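Local coordinates for protein superoxide dismutase [Fe] (Aquifex pyrophilus, PDB 1COJ) that converts toxic superoxide radicals into hydrogen peroxide and molecular oxygen at a single iron ion held in each subunit of a homotetramer, at residues A[40-45]-A[65-70]; A[78-83]-A[126-131]; A[145-150]-A[163-168]. All blocks are in the same frame, centred on the assembly; numbering follows the deposited sequence.

Contact 1 of 3, residues A[40-45]-A[65-70]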
loop_
_atom_site.group_PDB
_atom_site.type_symbol
_atom_site.label_atom_id
_atom_site.label_comp_id
_atom_site.label_asym_id
_atom_site.label_seq_id
_atom_site.Cartn_x
_atom_site.Cartn_y
_atom_site.Cartn_z
ATOM N N ASN A 40 0.725 21.001 8.283
ATOM C CA ASN A 40 0.453 22.423 8.113
ATOM C C ASN A 40 0.690 22.894 6.682
ATOM O O ASN A 40 -0.102 23.669 6.143
ATOM C CB ASN A 40 1.270 23.250 9.108
ATOM C CG ASN A 40 0.728 23.155 10.529
ATOM O OD1 ASN A 40 -0.353 22.619 10.765
ATOM N ND2 ASN A 40 1.487 23.662 11.483
ATOM N N GLU A 41 1.753 22.396 6.058
ATOM C CA GLU A 41 2.079 22.750 4.679
ATOM C C GLU A 41 0.959 22.272 3.761
ATOM O O GLU A 41 0.510 22.998 2.869
ATOM C CB GLU A 41 3.393 22.094 4.248
ATOM C CG GLU A 41 3.749 22.356 2.787
ATOM C CD GLU A 41 5.004 21.625 2.329
ATOM O OE1 GLU A 41 5.178 21.440 1.108
ATOM O OE2 GLU A 41 5.826 21.240 3.183
ATOM N N ILE A 42 0.522 21.038 3.984
ATOM C CA ILE A 42 -0.548 20.440 3.197
ATOM C C ILE A 42 -1.831 21.265 3.332
ATOM O O ILE A 42 -2.503 21.529 2.334
ATOM C CB ILE A 42 -0.767 18.968 3.620
ATOM C CG1 ILE A 42 0.431 18.124 3.162
ATOM C CG2 ILE A 42 -2.079 18.424 3.060
ATOM C CD1 ILE A 42 0.451 16.710 3.710
ATOM N N GLN A 43 -2.118 21.742 4.544
ATOM C CA GLN A 43 -3.315 22.553 4.779
ATOM C C GLN A 43 -3.276 23.850 3.978
ATOM O O GLN A 43 -4.286 24.259 3.400
ATOM C CB GLN A 43 -3.513 22.861 6.270
ATOM C CG GLN A 43 -3.872 21.646 7.120
ATOM C CD GLN A 43 -4.967 20.787 6.508
ATOM O OE1 GLN A 43 -4.764 19.609 6.226
ATOM N NE2 GLN A 43 -6.118 21.380 6.264
ATOM N N GLU A 44 -2.106 24.478 3.928
ATOM C CA GLU A 44 -1.939 25.722 3.184
ATOM C C GLU A 44 -2.157 25.497 1.690
ATOM O O GLU A 44 -2.866 26.265 1.037
ATOM C CB GLU A 44 -0.542 26.295 3.404
ATOM C CG GLU A 44 -0.237 26.695 4.831
ATOM C CD GLU A 44 1.172 27.233 4.971
ATOM O OE1 GLU A 44 2.102 26.603 4.418
ATOM O OE2 GLU A 44 1.355 28.286 5.619
ATOM N N LYS A 45 -1.551 24.439 1.159
ATOM C CA LYS A 45 -1.669 24.122 -0.258
ATOM C C LYS A 45 -3.067 23.673 -0.642
ATOM O O LYS A 45 -3.546 23.978 -1.731
ATOM C CB LYS A 45 -0.616 23.094 -0.657
ATOM C CG LYS A 45 0.773 23.694 -0.629
ATOM C CD LYS A 45 1.864 22.701 -0.955
ATOM C CE LYS A 45 3.206 23.422 -1.027
ATOM N NZ LYS A 45 4.348 22.516 -1.281
ATOM N N ARG A 65 -5.334 15.134 -5.293
ATOM C CA ARG A 65 -5.218 13.762 -4.824
ATOM C C ARG A 65 -4.007 13.538 -3.924
ATOM O O ARG A 65 -4.145 13.049 -2.802
ATOM C CB ARG A 65 -5.139 12.783 -5.998
ATOM C CG ARG A 65 -4.852 11.358 -5.548
ATOM C CD ARG A 65 -4.551 10.410 -6.699
ATOM N NE ARG A 65 -3.755 9.281 -6.230
ATOM C CZ ARG A 65 -4.237 8.245 -5.547
ATOM N NH1 ARG A 65 -5.530 8.166 -5.262
ATOM N NH2 ARG A 65 -3.402 7.340 -5.065
ATOM N N GLU A 66 -2.827 13.908 -4.415
ATOM C CA GLU A 66 -1.584 13.697 -3.673
ATOM C C GLU A 66 -1.601 14.373 -2.307
ATOM O O GLU A 66 -1.133 13.796 -1.319
ATOM C CB GLU A 66 -0.370 14.158 -4.486
ATOM C CG GLU A 66 -0.394 13.770 -5.966
ATOM C CD GLU A 66 -0.780 12.320 -6.227
ATOM O OE1 GLU A 66 -1.574 12.086 -7.164
ATOM O OE2 GLU A 66 -0.295 11.411 -5.521
ATOM N N LEU A 67 -2.163 15.578 -2.251
ATOM C CA LEU A 67 -2.269 16.324 -0.999
ATOM C C LEU A 67 -3.184 15.594 -0.012
ATOM O O LEU A 67 -2.877 15.502 1.180
ATOM C CB LEU A 67 -2.799 17.739 -1.264
ATOM C CG LEU A 67 -1.792 18.739 -1.843
ATOM C CD1 LEU A 67 -2.498 19.934 -2.471
ATOM C CD2 LEU A 67 -0.848 19.190 -0.739
ATOM N N LYS A 68 -4.298 15.060 -0.510
ATOM C CA LYS A 68 -5.231 14.340 0.345
ATOM C C LYS A 68 -4.635 13.021 0.839
ATOM O O LYS A 68 -4.912 12.593 1.965
ATOM C CB LYS A 68 -6.549 14.092 -0.387
ATOM C CG LYS A 68 -7.338 15.356 -0.706
ATOM C CD LYS A 68 -7.790 16.083 0.557
ATOM C CE LYS A 68 -8.771 15.246 1.373
ATOM N NZ LYS A 68 -9.286 15.978 2.558
ATOM N N VAL A 69 -3.833 12.378 -0.005
ATOM C CA VAL A 69 -3.190 11.120 0.359
ATOM C C VAL A 69 -2.241 11.360 1.530
ATOM O O VAL A 69 -2.370 10.734 2.582
ATOM C CB VAL A 69 -2.392 10.509 -0.823
ATOM C CG1 VAL A 69 -1.553 9.334 -0.342
ATOM C CG2 VAL A 69 -3.335 10.041 -1.923
ATOM N N GLU A 70 -1.332 12.317 1.378
ATOM C CA GLU A 70 -0.376 12.595 2.440
ATOM C C GLU A 70 -0.989 13.287 3.650
ATOM O O GLU A 70 -0.412 13.274 4.741
ATOM C CB GLU A 70 0.837 13.365 1.905
ATOM C CG GLU A 70 1.499 12.730 0.671
ATOM C CD GLU A 70 2.039 11.314 0.900
ATOM O OE1 GLU A 70 2.603 10.748 -0.055
ATOM O OE2 GLU A 70 1.913 10.760 2.013
#

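Contact 2 of 3, residues A[78-83]-A[126-131]. With FE (Fe (III) ion), chain B.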
loop_
_atom_site.group_PDB
_atom_site.type_symbol
_atom_site.label_atom_id
_atom_site.label_comp_id
_atom_site.label_asym_id
_atom_site.label_seq_id
_atom_site.Cartn_x
_atom_site.Cartn_y
_atom_site.Cartn_z
ATOM N N VAL A 78 0.591 12.709 13.485
ATOM C CA VAL A 78 0.431 13.612 14.625
ATOM C C VAL A 78 -0.398 12.959 15.747
ATOM O O VAL A 78 0.086 12.771 16.869
ATOM C CB VAL A 78 -0.266 14.945 14.201
ATOM C CG1 VAL A 78 -0.569 15.816 15.418
ATOM C CG2 VAL A 78 0.600 15.711 13.210
ATOM N N VAL A 79 -1.635 12.597 15.419
ATOM C CA VAL A 79 -2.567 12.006 16.371
ATOM C C VAL A 79 -2.040 10.774 17.101
ATOM O O VAL A 79 -2.092 10.711 18.333
ATOM C CB VAL A 79 -3.916 11.668 15.685
ATOM C CG1 VAL A 79 -4.814 10.893 16.634
ATOM C CG2 VAL A 79 -4.618 12.950 15.245
ATOM N N LEU A 80 -1.535 9.803 16.349
ATOM C CA LEU A 80 -1.015 8.571 16.935
ATOM C C LEU A 80 0.150 8.840 17.882
ATOM O O LEU A 80 0.237 8.226 18.946
ATOM C CB LEU A 80 -0.629 7.580 15.833
ATOM C CG LEU A 80 -1.693 6.569 15.367
ATOM C CD1 LEU A 80 -3.110 7.058 15.587
ATOM C CD2 LEU A 80 -1.454 6.217 13.909
ATOM N N HIS A 81 1.028 9.771 17.516
ATOM C CA HIS A 81 2.155 10.103 18.381
ATOM C C HIS A 81 1.695 10.783 19.664
ATOM O O HIS A 81 2.221 10.498 20.742
ATOM C CB HIS A 81 3.193 10.957 17.650
ATOM C CG HIS A 81 4.128 10.155 16.798
ATOM N ND1 HIS A 81 3.926 9.904 15.460
ATOM C CD2 HIS A 81 5.248 9.468 17.134
ATOM C CE1 HIS A 81 4.891 9.089 15.036
ATOM N NE2 HIS A 81 5.719 8.796 16.015
ATOM N N GLU A 82 0.685 11.642 19.564
ATOM C CA GLU A 82 0.174 12.319 20.749
ATOM C C GLU A 82 -0.468 11.328 21.713
ATOM O O GLU A 82 -0.343 11.469 22.932
ATOM C CB GLU A 82 -0.801 13.426 20.361
ATOM C CG GLU A 82 -0.109 14.560 19.638
ATOM C CD GLU A 82 -1.011 15.743 19.359
ATOM O OE1 GLU A 82 -0.472 16.791 18.956
ATOM O OE2 GLU A 82 -2.244 15.636 19.530
ATOM N N LEU A 83 -1.130 10.313 21.167
ATOM C CA LEU A 83 -1.765 9.281 21.983
ATOM C C LEU A 83 -0.701 8.384 22.622
ATOM O O LEU A 83 -0.864 7.895 23.740
ATOM C CB LEU A 83 -2.711 8.438 21.122
ATOM C CG LEU A 83 -3.983 9.118 20.603
ATOM C CD1 LEU A 83 -4.624 8.270 19.521
ATOM C CD2 LEU A 83 -4.957 9.340 21.751
ATOM N N ARG A 126 4.226 -3.513 10.957
ATOM C CA ARG A 126 5.308 -2.612 10.603
ATOM C C ARG A 126 5.166 -1.153 11.012
ATOM O O ARG A 126 6.120 -0.385 10.869
ATOM C CB ARG A 126 5.557 -2.720 9.098
ATOM C CG ARG A 126 5.754 -4.164 8.648
ATOM C CD ARG A 126 5.658 -4.348 7.139
ATOM N NE ARG A 126 5.712 -5.770 6.798
ATOM C CZ ARG A 126 5.470 -6.276 5.590
ATOM N NH1 ARG A 126 5.150 -5.485 4.575
ATOM N NH2 ARG A 126 5.537 -7.586 5.403
ATOM N N GLY A 127 3.997 -0.778 11.524
ATOM C CA GLY A 127 3.779 0.600 11.921
ATOM C C GLY A 127 3.287 0.847 13.335
ATOM O O GLY A 127 3.929 1.580 14.097
ATOM N N TRP A 128 2.131 0.282 13.675
ATOM C CA TRP A 128 1.528 0.465 14.999
ATOM C C TRP A 128 0.682 -0.739 15.398
ATOM O O TRP A 128 0.272 -1.530 14.551
ATOM C CB TRP A 128 0.583 1.684 15.001
ATOM C CG TRP A 128 1.193 2.996 14.600
ATOM C CD1 TRP A 128 1.421 3.435 13.331
ATOM C CD2 TRP A 128 1.648 4.040 15.472
ATOM N NE1 TRP A 128 1.994 4.678 13.357
ATOM C CE2 TRP A 128 2.143 5.077 14.663
ATOM C CE3 TRP A 128 1.682 4.194 16.864
ATOM C CZ2 TRP A 128 2.666 6.268 15.190
ATOM C CZ3 TRP A 128 2.202 5.378 17.397
ATOM C CH2 TRP A 128 2.686 6.396 16.560
ATOM N N ALA A 129 0.406 -0.848 16.690
ATOM C CA ALA A 129 -0.454 -1.893 17.235
ATOM C C ALA A 129 -1.399 -1.100 18.133
ATOM O O ALA A 129 -0.952 -0.365 19.021
ATOM C CB ALA A 129 0.347 -2.897 18.045
ATOM N N ILE A 130 -2.697 -1.195 17.864
ATOM C CA ILE A 130 -3.689 -0.446 18.625
ATOM C C ILE A 130 -4.790 -1.284 19.267
ATOM O O ILE A 130 -5.288 -2.234 18.662
ATOM C CB ILE A 130 -4.381 0.605 17.713
ATOM C CG1 ILE A 130 -3.348 1.575 17.139
ATOM C CG2 ILE A 130 -5.437 1.384 18.492
ATOM C CD1 ILE A 130 -3.913 2.576 16.145
ATOM N N LEU A 131 -5.108 -0.975 20.522
ATOM C CA LEU A 131 -6.215 -1.622 21.220
ATOM C C LEU A 131 -7.242 -0.505 21.277
ATOM O O LEU A 131 -6.956 0.568 21.818
ATOM C CB LEU A 131 -5.857 -2.039 22.654
ATOM C CG LEU A 131 -7.074 -2.529 23.465
ATOM C CD1 LEU A 131 -7.600 -3.849 22.905
ATOM C CD2 LEU A 131 -6.722 -2.694 24.931
HETATM FE FE FE B . 7.045 7.105 15.736
HETATM O O HOH W 1 5.993 6.305 14.233
#

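Contact 3 of 3, residues A[145-150]-A[163-168]. With FE (Fe (III) ion), chain B.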
loop_
_atom_site.group_PDB
_atom_site.type_symbol
_atom_site.label_atom_id
_atom_site.label_comp_id
_atom_site.label_asym_id
_atom_site.label_seq_id
_atom_site.Cartn_x
_atom_site.Cartn_y
_atom_site.Cartn_z
ATOM N N LEU A 145 -1.358 -1.721 12.236
ATOM C CA LEU A 145 -1.171 -0.858 11.076
ATOM C C LEU A 145 0.239 -1.040 10.527
ATOM O O LEU A 145 1.190 -1.240 11.292
ATOM C CB LEU A 145 -1.343 0.618 11.458
ATOM C CG LEU A 145 -2.470 1.097 12.375
ATOM C CD1 LEU A 145 -2.450 2.614 12.417
ATOM C CD2 LEU A 145 -3.811 0.618 11.901
ATOM N N ASP A 146 0.385 -0.973 9.205
ATOM C CA ASP A 146 1.706 -1.093 8.598
ATOM C C ASP A 146 2.372 0.267 8.402
ATOM O O ASP A 146 3.553 0.349 8.057
ATOM C CB ASP A 146 1.646 -1.863 7.278
ATOM C CG ASP A 146 1.982 -3.332 7.446
ATOM O OD1 ASP A 146 2.002 -4.051 6.433
ATOM O OD2 ASP A 146 2.238 -3.771 8.589
ATOM N N ALA A 147 1.602 1.327 8.637
ATOM C CA ALA A 147 2.068 2.709 8.516
ATOM C C ALA A 147 1.022 3.579 9.211
ATOM O O ALA A 147 -0.017 3.077 9.626
ATOM C CB ALA A 147 2.213 3.108 7.044
ATOM N N HIS A 148 1.276 4.879 9.330
ATOM C CA HIS A 148 0.325 5.774 9.992
ATOM C C HIS A 148 -1.066 5.719 9.363
ATOM O O HIS A 148 -2.070 5.826 10.065
ATOM C CB HIS A 148 0.804 7.232 9.939
ATOM C CG HIS A 148 2.194 7.444 10.451
ATOM N ND1 HIS A 148 2.663 6.878 11.613
ATOM C CD2 HIS A 148 3.218 8.193 9.961
ATOM C CE1 HIS A 148 3.913 7.255 11.820
ATOM N NE2 HIS A 148 4.271 8.054 10.829
ATOM N N ASN A 149 -1.110 5.524 8.046
ATOM C CA ASN A 149 -2.367 5.508 7.296
ATOM C C ASN A 149 -2.652 4.233 6.495
ATOM O O ASN A 149 -3.334 4.276 5.465
ATOM C CB ASN A 149 -2.411 6.724 6.355
ATOM C CG ASN A 149 -1.279 6.724 5.307
ATOM O OD1 ASN A 149 -1.269 7.550 4.401
ATOM N ND2 ASN A 149 -0.348 5.793 5.421
ATOM N N VAL A 150 -2.149 3.097 6.962
ATOM C CA VAL A 150 -2.375 1.841 6.255
ATOM C C VAL A 150 -2.900 0.765 7.200
ATOM O O VAL A 150 -2.195 0.345 8.121
ATOM C CB VAL A 150 -1.091 1.340 5.535
ATOM C CG1 VAL A 150 -1.332 -0.020 4.899
ATOM C CG2 VAL A 150 -0.664 2.339 4.471
ATOM N N ASP A 163 3.821 2.280 19.087
ATOM C CA ASP A 163 4.561 2.632 17.884
ATOM C C ASP A 163 5.566 1.517 17.591
ATOM O O ASP A 163 6.397 1.201 18.444
ATOM C CB ASP A 163 5.319 3.947 18.106
ATOM C CG ASP A 163 5.900 4.518 16.825
ATOM O OD1 ASP A 163 5.774 3.880 15.760
ATOM O OD2 ASP A 163 6.454 5.633 16.872
ATOM N N THR A 164 5.492 0.916 16.406
ATOM C CA THR A 164 6.434 -0.139 16.054
ATOM C C THR A 164 7.389 0.293 14.945
ATOM O O THR A 164 8.126 -0.523 14.400
ATOM C CB THR A 164 5.733 -1.481 15.692
ATOM O OG1 THR A 164 4.915 -1.313 14.531
ATOM C CG2 THR A 164 4.875 -1.967 16.847
ATOM N N TYR A 165 7.354 1.575 14.585
ATOM C CA TYR A 165 8.274 2.098 13.576
ATOM C C TYR A 165 9.657 1.920 14.176
ATOM O O TYR A 165 9.835 2.073 15.385
ATOM C CB TYR A 165 8.052 3.588 13.332
ATOM C CG TYR A 165 7.085 3.920 12.217
ATOM C CD1 TYR A 165 7.535 4.511 11.035
ATOM C CD2 TYR A 165 5.715 3.679 12.352
ATOM C CE1 TYR A 165 6.646 4.861 10.011
ATOM C CE2 TYR A 165 4.812 4.023 11.331
ATOM C CZ TYR A 165 5.285 4.616 10.164
ATOM O OH TYR A 165 4.405 4.990 9.161
ATOM N N GLU A 166 10.644 1.659 13.332
ATOM C CA GLU A 166 12.007 1.445 13.803
ATOM C C GLU A 166 12.599 2.600 14.604
ATOM O O GLU A 166 13.369 2.373 15.534
ATOM C CB GLU A 166 12.910 1.067 12.633
ATOM C CG GLU A 166 12.475 -0.235 11.993
ATOM C CD GLU A 166 13.321 -0.647 10.809
ATOM O OE1 GLU A 166 13.760 0.226 10.027
ATOM O OE2 GLU A 166 13.530 -1.867 10.652
ATOM N N HIS A 167 12.218 3.831 14.282
ATOM C CA HIS A 167 12.742 4.985 15.008
ATOM C C HIS A 167 12.286 5.026 16.467
ATOM O O HIS A 167 12.898 5.697 17.298
ATOM C CB HIS A 167 12.387 6.302 14.295
ATOM C CG HIS A 167 10.916 6.563 14.171
ATOM N ND1 HIS A 167 10.290 6.921 12.996
ATOM C CD2 HIS A 167 9.942 6.556 15.114
ATOM C CE1 HIS A 167 8.994 7.116 13.260
ATOM N NE2 HIS A 167 8.742 6.903 14.536
ATOM N N ALA A 168 11.232 4.280 16.782
ATOM C CA ALA A 168 10.692 4.254 18.134
ATOM C C ALA A 168 11.553 3.491 19.147
ATOM O O ALA A 168 11.527 3.807 20.345
ATOM C CB ALA A 168 9.282 3.682 18.116
HETATM FE FE FE B . 7.045 7.105 15.736
HETATM O O HOH W 1 5.993 6.305 14.233
#

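Contact 1 of 3, residues A[40-45]-A[65-70]
Lys-45 NZ is gripped twice: by Glu-41 OE1 one turn back on its own helix, at 2.7 Å, and by Glu-63 of a second subunit. Glu-41 OE1 meets the ammonium through its anti lone pair, the one turned from OE2, which itself pairs with Lys-38. Lys-45 is fully extended beyond CG, and the charge is thereby carried well away from segment 65-70; what faces that segment is its CB, 3.9 Å from Leu-67 CD2. The centre of the contact is apolar. The side chains of Ile-42 and Leu-67, with CA atoms 6.1 Å apart, pass alongside one another, pointing opposite ways, and Ile-42 CG2 reaches the backbone oxygen of Leu-67 at 3.6 Å. The other branch of Ile-42 runs extended through CG1 (chi2 170°) and lays CD1 against Glu-70, 3.8 Å from its CB. An alanine at Ile-42 would lack both branches and would probably leave a gap beside Leu-67 CD2 and Glu-70 CB. Glu-70 lends the contact CB and backbone alone: its bent chain leads the carboxylate off to Arg-126 of the fourth subunit and Arg-65 of the second. The segments run nearly antiparallel, their axes approaching to 10.0 Å with 149° between their directions, as befits the alpha hairpin of the iron/manganese superoxide dismutase N-terminal domain. Phe-51, in the connection between helices 21-47 and 63-86, packs on Lys-45 and Leu-67, while Tyr-61 of the second subunit packs on Glu-41 and Leu-67.

Contact 2 of 3, residues A[78-83]-A[126-131]
The iron site of this superoxide dismutase lies between the N-terminal alpha hairpin and the C-terminal alpha/beta domain, and here helix 63-86 of the first meets strand 128-134 of the second through a T-shaped aromatic pair. Trp-128 points the edge of its six-membered ring at the face of the iron ligand His-81; the centroids are 5.0 Å apart and the planes stand at 80°. Trp-128 CH2 sits over the centre of the imidazole, and the closest pair is Trp-128 CZ2 with His-81 CE1, at 3.6 Å. The indole is also covered on a face: Leu-80 CB lies 3.7 Å from the centroid of the six-membered ring of Trp-128 and 16° off its normal, a CH-pi contact, while Leu-80 CD2 spreads over the pyrrole part, 3.8 Å from Trp-128 NE1. One residue of the helix thus packs against the flat of the tryptophan and the next against its rim. Trp-128, which with Gly-127 forms a classic beta bulge opposite Leu-145, carries its CG anti to its carbonyl carbon and beside the backbone N (chi1 -57°), and this brings the indole to both helix residues. Each ring has a further hold: Trp-128 NE1 is hydrogen-bonded to ND1 of the second-shell His-148, and His-81 ND1 to Gly-77 O, which probably restrains the imidazole from turning, with NE2 directed at the metal. His-27, Asp-163, His-167 and a water complete the five ligands. His-81 NE2 binds the iron at 2.2 Å, and the water oxygen lies 2.0 Å from the same ion.

Contact 3 of 3, residues A[145-150]-A[163-168]
The imidazole of His-148 and the phenol of Tyr-165 form an offset stack, with ring planes at 15° and centroids 4.4 Å apart. Tyr-165 OH lies over the centre of the imidazole, whereas His-148 CE1 approaches Tyr-165 CE2 at 3.4 Å; at the imidazole edge, in its plane, is the water bound to iron. Tyr-165 CB covers the rim of one face of the His-167 ring, so a single side chain touches both histidines. The hydroxyl does more than stack: Tyr-165 OH accepts the backbone N-H of His-148 at 3.1 Å, bent to 140°, and Ala-147 CB lies 3.6 Å from the same oxygen. Asp-163 divides its carboxylate between two tasks. OD2 binds iron, while OD1 takes the backbone N of Tyr-165 in an Asx turn, at 3.0 Å and from above the carboxylate plane, and also receives a weak hydrogen bond from the bound water. This turn ties the position of Tyr-165 to that of the ligand. His-167 NE2 meets the metal at 2.1 Å; with chi1 61° its CG lies between the backbone N and the carbonyl carbon, which places one face of the ring against Tyr-165 CB. His-167 ND1 is held by Glu-166 of the fourth subunit. The two loops, one leaving strand 139-145 and the other strand 157-163, flank the start of strand 128-134, through backbone bonds of Leu-145 to Trp-128 and of Thr-164 to Gly-127. Phe-73 of helix 63-86 packs on Tyr-165, and Tyr-35 of helix 21-47 bonds His-148 NE2, while Trp-128 holds ND1.

How the contacts relate
Contacts 2 and 3 share the iron and its bound water; their centres are 7 Å apart, and backbone hydrogen bonds join them directly. Contact 1 stands about 21 and 20 Å from contacts 2 and 3, centre to centre, yet it shares helix 63-86 with contact 2, and Val-69 packs on Asn-149 of contact 3. Their chemistry follows position. Contact 1 is buried too, although 20 Å from the centre of the chain; far from the metal, it is aliphatic, with charges at its margin paired within its own helix and with other subunits. Contact 2, at the middle of the chain, is buried and built around an aromatic pair, whereas contact 3 is partly buried and adds hydrogen bonds to its ring stacking. All three touch the third subunit.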